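NmrA family protein (Shigella flexneri 2a, PDB 3QVO) is of uncharacterised function but, as a Rossmann-fold protein of the NmrA family, probably binds NAD(P). Local coordinates at residues F122-G127 / K149-A154. Sequence-based numbering, arbitrary orientation.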
# COMPACT_ATOMS: atom_id res chain seq x y z
N PHE A 122 0.66 1.79 3.74
CA PHE A 122 -0.14 2.66 2.90
C PHE A 122 0.73 3.29 1.81
O PHE A 122 1.71 4.02 2.09
CB PHE A 122 -0.80 3.73 3.77
CG PHE A 122 -2.01 4.44 3.13
CD1 PHE A 122 -1.84 5.44 2.22
CD2 PHE A 122 -3.30 4.11 3.50
CE1 PHE A 122 -2.96 6.10 1.67
CE2 PHE A 122 -4.41 4.75 2.96
CZ PHE A 122 -4.25 5.74 2.05
N VAL A 123 0.37 2.99 0.57
CA VAL A 123 1.11 3.45 -0.61
C VAL A 123 0.53 4.72 -1.10
O VAL A 123 -0.67 4.78 -1.36
CB VAL A 123 1.11 2.43 -1.75
CG1 VAL A 123 1.92 3.00 -2.98
CG2 VAL A 123 1.74 1.15 -1.27
N LEU A 124 1.38 5.75 -1.19
CA LEU A 124 0.98 6.99 -1.84
C LEU A 124 1.79 7.21 -3.10
O LEU A 124 2.96 7.63 -3.06
CB LEU A 124 1.08 8.19 -0.88
CG LEU A 124 -0.01 8.24 0.22
CD1 LEU A 124 0.44 9.16 1.36
CD2 LEU A 124 -1.36 8.70 -0.35
N SER A 125 1.11 7.00 -4.22
CA SER A 125 1.69 7.05 -5.54
C SER A 125 0.72 7.80 -6.41
O SER A 125 -0.46 7.48 -6.40
CB SER A 125 1.86 5.61 -6.07
OG SER A 125 2.39 5.58 -7.37
N LEU A 126 1.18 8.76 -7.20
CA LEU A 126 0.21 9.62 -7.89
C LEU A 126 -0.49 8.93 -9.05
O LEU A 126 -1.64 9.24 -9.34
CB LEU A 126 0.84 10.88 -8.46
CG LEU A 126 1.33 12.01 -7.56
CD1 LEU A 126 1.76 13.14 -8.53
CD2 LEU A 126 0.27 12.46 -6.54
N GLY A 127 0.21 8.05 -9.74
CA GLY A 127 -0.40 7.33 -10.85
C GLY A 127 -0.70 8.26 -12.01
O GLY A 127 0.21 8.89 -12.55
N LYS A 149 -2.85 17.85 -2.78
CA LYS A 149 -3.41 18.21 -1.47
C LYS A 149 -4.11 17.01 -0.76
O LYS A 149 -3.86 16.79 0.40
CB LYS A 149 -4.31 19.45 -1.50
CG LYS A 149 -3.59 20.81 -1.11
CD LYS A 149 -2.60 20.73 0.15
CE LYS A 149 -3.31 20.32 1.50
NZ LYS A 149 -2.37 19.90 2.60
N PRO A 150 -4.95 16.24 -1.47
CA PRO A 150 -5.54 15.07 -0.86
C PRO A 150 -4.50 14.07 -0.40
O PRO A 150 -4.65 13.50 0.66
CB PRO A 150 -6.40 14.47 -1.98
CG PRO A 150 -6.71 15.58 -2.83
CD PRO A 150 -5.60 16.56 -2.75
N PHE A 151 -3.45 13.89 -1.18
CA PHE A 151 -2.38 13.01 -0.79
C PHE A 151 -1.71 13.48 0.47
O PHE A 151 -1.37 12.66 1.34
CB PHE A 151 -1.33 12.89 -1.89
CG PHE A 151 -1.72 11.93 -2.96
CD1 PHE A 151 -2.87 12.12 -3.71
CD2 PHE A 151 -0.94 10.84 -3.23
CE1 PHE A 151 -3.24 11.21 -4.71
CE2 PHE A 151 -1.30 9.95 -4.24
CZ PHE A 151 -2.45 10.13 -4.97
N ARG A 152 -1.50 14.78 0.57
CA ARG A 152 -0.85 15.33 1.76
C ARG A 152 -1.77 15.20 2.96
O ARG A 152 -1.34 14.87 4.04
CB ARG A 152 -0.46 16.79 1.56
CG ARG A 152 0.94 17.11 2.05
CD ARG A 152 1.44 18.42 1.48
NE ARG A 152 2.06 18.30 0.17
CZ ARG A 152 3.23 17.69 -0.06
NH1 ARG A 152 3.73 17.66 -1.30
NH2 ARG A 152 3.90 17.10 0.93
N ARG A 153 -3.04 15.47 2.76
CA ARG A 153 -4.00 15.33 3.81
C ARG A 153 -4.14 13.85 4.25
O ARG A 153 -4.20 13.59 5.45
CB ARG A 153 -5.34 15.95 3.41
CG ARG A 153 -5.33 17.48 3.38
CD ARG A 153 -6.76 18.04 3.52
NE ARG A 153 -7.64 17.56 2.44
CZ ARG A 153 -7.82 18.16 1.26
NH1 ARG A 153 -7.19 19.31 0.95
NH2 ARG A 153 -8.65 17.61 0.36
N ALA A 154 -4.11 12.91 3.30
CA ALA A 154 -4.07 11.46 3.63
C ALA A 154 -2.85 11.13 4.47
O ALA A 154 -2.98 10.54 5.52
CB ALA A 154 -4.11 10.59 2.41
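Leu124 and Phe151 stand nearest each other where the chain runs off strand 119-123 and passes the opening turns of helix 149-159, their CA atoms 7.0 Å apart. Residues 122-123 are still strand and 124-127 loop; 149-154 are helical, with Arg153 N hydrogen-bonded to Lys149 O and Ala154 N to Pro150 O. No hydrogen bond joins the two segments; apolar side chains carry most of the contact.

Phe151 reaches across from the helix and puts its ring among Leu124, Ser125 and Leu126. Leu126 treats it as a flat platform: CD2 sits 3.8 Å from the ring centroid, only 11° off the normal, a CH-pi contact over one face. Leu126 does not start out toward the helix, but with CG anti to its carbonyl carbon (chi1 -71°) its end comes nearer and CD2 arrives over the ring. Leu124 comes in obliquely, running past Phe151 in the opposite direction, and its CD2 lies 3.6 Å from Phe151 CD2. That same methyl meets Ala154 CB at 4.3 Å, one helical turn on. At the ring edge, near its plane, Ser125 O approaches Phe151 CE2 at 3.4 Å.

Leu101 of helix 101-114 touches both Leu124 and Phe151, and Ala105 touches Ala154, while Arg153 forms a salt bridge with Asp102. The contact packs the start of helix 149-159 against the loop leaving the C-terminal end of strand 119-123, a parallel strand of the Rossmann-fold sheet. Its chemistry is dispersion between methyls and a ring, with Ser125 O beside the weakly positive aromatic rim, its C=O bond not aimed at it; lacking polar bonds, it rests on close packing of the leucine methyls on the Phe151 ring, and the buried Ala154 gives way to exposed Leu126 at the surface.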